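Local coordinates for lipoprotein (Mycoplasma mycoides subsp. capri, PDB 7ADK), which is a lipoprotein of the DUF31 mycoplasma peptidase family and probably acts as a protease of the PA clan, at residues N200-N203 against L204-R208; N216-F220 against D221-A225. All blocks are in the same frame, centred on the assembly; numbering follows the deposited sequence.

Contact 1. Residues N200-N203 against L204-R208; sequences NSIN and LKEYR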
loop_
_atom_site.group_PDB
_atom_site.type_symbol
_atom_site.label_atom_id
_atom_site.label_comp_id
_atom_site.label_asym_id
_atom_site.label_seq_id
_atom_site.Cartn_x
_atom_site.Cartn_y
_atom_site.Cartn_z
ATOM N N ASN B 200 22.979 3.604 41.900
ATOM C CA ASN B 200 24.102 3.305 42.802
ATOM C C ASN B 200 25.430 3.069 42.048
ATOM O O ASN B 200 25.463 2.492 40.962
ATOM C CB ASN B 200 23.738 2.124 43.722
ATOM C CG ASN B 200 23.346 0.866 42.970
ATOM O OD1 ASN B 200 22.325 0.816 42.309
ATOM N ND2 ASN B 200 24.123 -0.179 43.060
ATOM N N SER B 201 26.542 3.539 42.622
ATOM C CA SER B 201 27.788 3.805 41.905
ATOM C C SER B 201 28.998 3.389 42.748
ATOM O O SER B 201 28.910 3.317 43.975
ATOM C CB SER B 201 27.839 5.295 41.546
ATOM O OG SER B 201 26.856 5.645 40.582
ATOM N N ILE B 202 30.126 3.105 42.101
ATOM C CA ILE B 202 31.361 2.605 42.724
ATOM C C ILE B 202 32.461 3.675 42.643
ATOM O O ILE B 202 32.447 4.534 41.766
ATOM C CB ILE B 202 31.731 1.220 42.136
ATOM C CG1 ILE B 202 30.625 0.168 42.385
ATOM C CG2 ILE B 202 33.067 0.678 42.648
ATOM C CD1 ILE B 202 30.306 -0.171 43.842
ATOM N N ASN B 203 33.366 3.680 43.622
ATOM C CA ASN B 203 34.423 4.675 43.810
ATOM C C ASN B 203 35.570 4.587 42.770
ATOM O O ASN B 203 35.538 3.781 41.845
ATOM C CB ASN B 203 34.939 4.546 45.259
ATOM C CG ASN B 203 35.675 3.244 45.549
ATOM O OD1 ASN B 203 35.455 2.210 44.943
ATOM N ND2 ASN B 203 36.581 3.259 46.480
ATOM N N LEU B 204 36.579 5.447 42.924
ATOM C CA LEU B 204 37.728 5.643 42.023
ATOM C C LEU B 204 38.710 4.444 41.904
ATOM O O LEU B 204 39.486 4.373 40.955
ATOM C CB LEU B 204 38.426 6.914 42.533
ATOM C CG LEU B 204 39.573 7.477 41.691
ATOM C CD1 LEU B 204 39.153 7.766 40.257
ATOM C CD2 LEU B 204 40.057 8.768 42.327
ATOM N N LYS B 205 38.705 3.529 42.876
ATOM C CA LYS B 205 39.420 2.241 42.842
ATOM C C LYS B 205 38.683 1.276 41.893
ATOM O O LYS B 205 37.760 1.654 41.180
ATOM C CB LYS B 205 39.509 1.721 44.303
ATOM C CG LYS B 205 40.712 0.819 44.655
ATOM C CD LYS B 205 40.470 -0.691 44.856
ATOM C CE LYS B 205 39.482 -1.040 45.973
ATOM N NZ LYS B 205 39.191 -2.488 46.024
ATOM N N GLU B 206 39.027 -0.006 41.933
ATOM C CA GLU B 206 38.139 -1.109 41.507
ATOM C C GLU B 206 37.925 -1.247 39.987
ATOM O O GLU B 206 37.176 -2.092 39.522
ATOM C CB GLU B 206 36.831 -1.066 42.332
ATOM C CG GLU B 206 36.023 -2.360 42.428
ATOM C CD GLU B 206 36.796 -3.586 42.933
ATOM O OE1 GLU B 206 37.790 -3.413 43.673
ATOM O OE2 GLU B 206 36.384 -4.727 42.609
ATOM N N TYR B 207 38.692 -0.510 39.194
ATOM C CA TYR B 207 38.861 -0.702 37.759
ATOM C C TYR B 207 39.671 -1.956 37.401
ATOM O O TYR B 207 39.904 -2.216 36.230
ATOM C CB TYR B 207 39.431 0.574 37.134
ATOM C CG TYR B 207 38.530 1.785 37.278
ATOM C CD1 TYR B 207 37.166 1.704 36.927
ATOM C CD2 TYR B 207 39.048 2.992 37.780
ATOM C CE1 TYR B 207 36.326 2.816 37.091
ATOM C CE2 TYR B 207 38.210 4.108 37.942
ATOM C CZ TYR B 207 36.845 4.022 37.603
ATOM O OH TYR B 207 36.051 5.106 37.751
ATOM N N ARG B 208 40.011 -2.829 38.357
ATOM C CA ARG B 208 40.450 -4.199 38.051
ATOM C C ARG B 208 39.410 -4.979 37.238
ATOM O O ARG B 208 39.785 -5.808 36.422
ATOM C CB ARG B 208 40.889 -4.929 39.333
ATOM C CG ARG B 208 39.791 -5.164 40.374
ATOM C CD ARG B 208 39.137 -6.527 40.271
ATOM N NE ARG B 208 37.965 -6.634 41.139
ATOM C CZ ARG B 208 37.156 -7.654 41.273
ATOM N NH1 ARG B 208 37.341 -8.800 40.694
ATOM N NH2 ARG B 208 36.119 -7.495 42.022
#

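Contact 2. Residues N216-F220 against D221-A225; sequences NIKKF and DDQAA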
loop_
_atom_site.group_PDB
_atom_site.type_symbol
_atom_site.label_atom_id
_atom_site.label_comp_id
_atom_site.label_asym_id
_atom_site.label_seq_id
_atom_site.Cartn_x
_atom_site.Cartn_y
_atom_site.Cartn_z
ATOM N N ASN B 216 37.717 -10.180 27.379
ATOM C CA ASN B 216 36.528 -9.882 26.573
ATOM C C ASN B 216 36.143 -8.416 26.803
ATOM O O ASN B 216 36.028 -7.983 27.945
ATOM C CB ASN B 216 35.373 -10.811 26.980
ATOM C CG ASN B 216 35.056 -10.744 28.465
ATOM O OD1 ASN B 216 35.766 -11.275 29.300
ATOM N ND2 ASN B 216 33.997 -10.086 28.855
ATOM N N ILE B 217 35.843 -7.657 25.752
ATOM C CA ILE B 217 36.084 -6.200 25.757
ATOM C C ILE B 217 34.756 -5.440 25.793
ATOM O O ILE B 217 33.795 -5.858 25.160
ATOM C CB ILE B 217 36.927 -5.826 24.499
ATOM C CG1 ILE B 217 38.380 -6.347 24.590
ATOM C CG2 ILE B 217 36.902 -4.335 24.126
ATOM C CD1 ILE B 217 39.380 -5.473 25.348
ATOM N N LYS B 218 34.730 -4.352 26.582
ATOM C CA LYS B 218 33.648 -3.387 26.904
ATOM C C LYS B 218 34.314 -2.082 27.392
ATOM O O LYS B 218 35.530 -1.957 27.258
ATOM C CB LYS B 218 32.719 -3.977 27.985
ATOM C CG LYS B 218 32.044 -5.249 27.487
ATOM C CD LYS B 218 30.861 -5.780 28.279
ATOM C CE LYS B 218 30.262 -6.882 27.418
ATOM N NZ LYS B 218 29.003 -7.437 27.895
ATOM N N LYS B 219 33.607 -1.150 28.043
ATOM C CA LYS B 219 34.229 -0.162 28.962
ATOM C C LYS B 219 33.260 0.281 30.060
ATOM O O LYS B 219 32.131 0.626 29.767
ATOM C CB LYS B 219 34.795 1.022 28.162
ATOM C CG LYS B 219 35.875 1.797 28.926
ATOM C CD LYS B 219 36.643 2.750 28.004
ATOM C CE LYS B 219 37.786 3.459 28.733
ATOM N NZ LYS B 219 38.559 4.312 27.815
ATOM N N PHE B 220 33.653 0.222 31.322
ATOM C CA PHE B 220 32.728 0.182 32.467
ATOM C C PHE B 220 31.842 1.427 32.649
ATOM O O PHE B 220 30.636 1.285 32.825
ATOM C CB PHE B 220 33.542 -0.147 33.734
ATOM C CG PHE B 220 33.714 -1.623 34.089
ATOM C CD1 PHE B 220 33.486 -2.663 33.162
ATOM C CD2 PHE B 220 34.075 -1.962 35.402
ATOM C CE1 PHE B 220 33.551 -4.002 33.562
ATOM C CE2 PHE B 220 34.143 -3.303 35.801
ATOM C CZ PHE B 220 33.867 -4.326 34.884
ATOM N N ASP B 221 32.384 2.640 32.551
ATOM C CA ASP B 221 31.576 3.869 32.620
ATOM C C ASP B 221 30.726 4.126 31.358
ATOM O O ASP B 221 29.674 4.754 31.443
ATOM C CB ASP B 221 32.489 5.064 32.872
ATOM C CG ASP B 221 31.685 6.350 33.041
ATOM O OD1 ASP B 221 30.853 6.429 33.968
ATOM O OD2 ASP B 221 31.887 7.294 32.254
ATOM N N ASP B 222 31.151 3.636 30.189
ATOM C CA ASP B 222 30.323 3.634 28.982
ATOM C C ASP B 222 29.152 2.670 29.177
ATOM O O ASP B 222 27.997 3.024 28.982
ATOM C CB ASP B 222 31.100 3.226 27.723
ATOM C CG ASP B 222 32.231 4.143 27.263
ATOM O OD1 ASP B 222 32.447 5.232 27.841
ATOM O OD2 ASP B 222 32.900 3.760 26.281
ATOM N N GLN B 223 29.436 1.462 29.644
ATOM C CA GLN B 223 28.474 0.385 29.850
ATOM C C GLN B 223 27.347 0.771 30.812
ATOM O O GLN B 223 26.219 0.331 30.642
ATOM C CB GLN B 223 29.229 -0.849 30.363
ATOM C CG GLN B 223 28.440 -2.118 30.141
ATOM C CD GLN B 223 28.821 -3.237 31.077
ATOM O OE1 GLN B 223 28.036 -3.662 31.901
ATOM N NE2 GLN B 223 30.029 -3.730 31.028
ATOM N N ALA B 224 27.617 1.641 31.783
ATOM C CA ALA B 224 26.615 2.186 32.687
ATOM C C ALA B 224 25.577 3.074 31.984
ATOM O O ALA B 224 24.540 3.349 32.588
ATOM C CB ALA B 224 27.341 2.935 33.793
ATOM N N ALA B 225 25.819 3.506 30.743
ATOM C CA ALA B 225 24.921 4.355 29.957
ATOM C C ALA B 225 24.585 3.853 28.533
ATOM O O ALA B 225 23.537 4.254 28.039
ATOM C CB ALA B 225 25.525 5.760 29.919
#

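Contact 1. Residues N200-N203 against L204-R208
Ile202 and Glu206 touch across a surface loop that leads into the short helix 208-212, and a salt-bridge network at the loop's far end joins Lys205, Glu206 and Arg208. Where the chain turns, the CG2 branch of Ile202 meets Glu206 CB at 4.2 Å, one aliphatic carbon against another. CG2 lies anti to the Ile202 backbone N and makes the contact, while CG1 sits beside that nitrogen. Asn203 and Lys205 run side by side and point the same way, Asn203 ND2 passing 4.0 Å from Lys205 CB; a short polar amide suits this exposed turn, where it lies beside the aliphatic base of the lysine. Tyr207, the N-cap residue of helix 208-212, has Lys205 O above one face of its ring, displaced toward the rim. Beyond its base Lys205 bends at chi2 (-107°) and again at chi3 (-60°), which swings NZ round to donate to Glu206 OE1 at 2.9 Å. Glu206 itself is buried, so its carboxylate benefits from several donors, which would be expected to favour the ionised form. Asn234 ND2 from a following loop also binds OE2, and Leu237 packs nearby. Arg208 approaches side-on, keeping OE2 almost in its guanidinium plane: NH2 reaches Glu206 OE2 at 2.8 Å nearly in line with the C-O bond, whereas NE, 2.9 Å from Glu206 OE2, comes from above the carboxylate plane.

Contact 2. Residues N216-F220 against D221-A225
Lys219 and Gln223 make the first backbone link of helix 220-226, Gln223 N donating to Lys219 O at 2.8 Å nearly along the C=O axis (169° at the oxygen), and Ala224 N follows with a bond to Phe220 O at 3.2 Å, tilted from the carbonyl plane. Lys219 is the N-cap residue, and it is its backbone carbonyl that accepts the Gln223 bond; the side chain leads away into an exposed position suited to a long, charged residue. At its base, Lys219 CB rests 3.8 Å from Asp222 OD2. CG of Asp222 lies anti to its own carbonyl carbon (chi1 -64°), beside the backbone N, which turns the carboxylate back toward the start of the helix. An acidic residue fits here because its negative charge probably interacts favourably with the positive end of the helix dipole. Lys219 NZ stays 5.9 Å from Asp222 OD2, too far for a salt bridge, and OD2 is instead bonded to Asn184 of helix 176-192. The buried side chains of Lys218 and Gln223 cross obliquely, Lys218 CD standing 3.5 Å from Gln223 NE2. The amide can lie against the methylene chain while that chain carries Lys218 NZ onward to Ser705 OG; Gln223 OE1 has a weak bond from Thr231 N. Phe220 CD1 is 4.2 Å from Gln223 NE2, and the phenyl ring suits its buried site, stacking with Tyr232 and touching Leu799. The small methyl of Ala224 packs by the Phe220 carbonyl that its own N-H bonds. This is a helix N-terminus with main-chain i to i+4 bonding beginning at the N-cap and an aspartate at the N3 position.

How the contacts relate
Contact 1 comes first along the chain and closes before contact 2 opens, with helix 208-212 leading on from one toward the other. Their centres lie about 13 Å apart and their nearest atoms about 5 Å, so the two are neighbours without touching. Both precede strand 289-293, the first strand of the chain, and belong to a run of short helices and loops that follows helix 176-192. Contact 1 is the more peripheral, about 36 Å from the chain's centre against about 27 Å for contact 2. The inner one meets helix 176-192 and loops late in the chain, thereby joining this helical region to later parts of the peptidase.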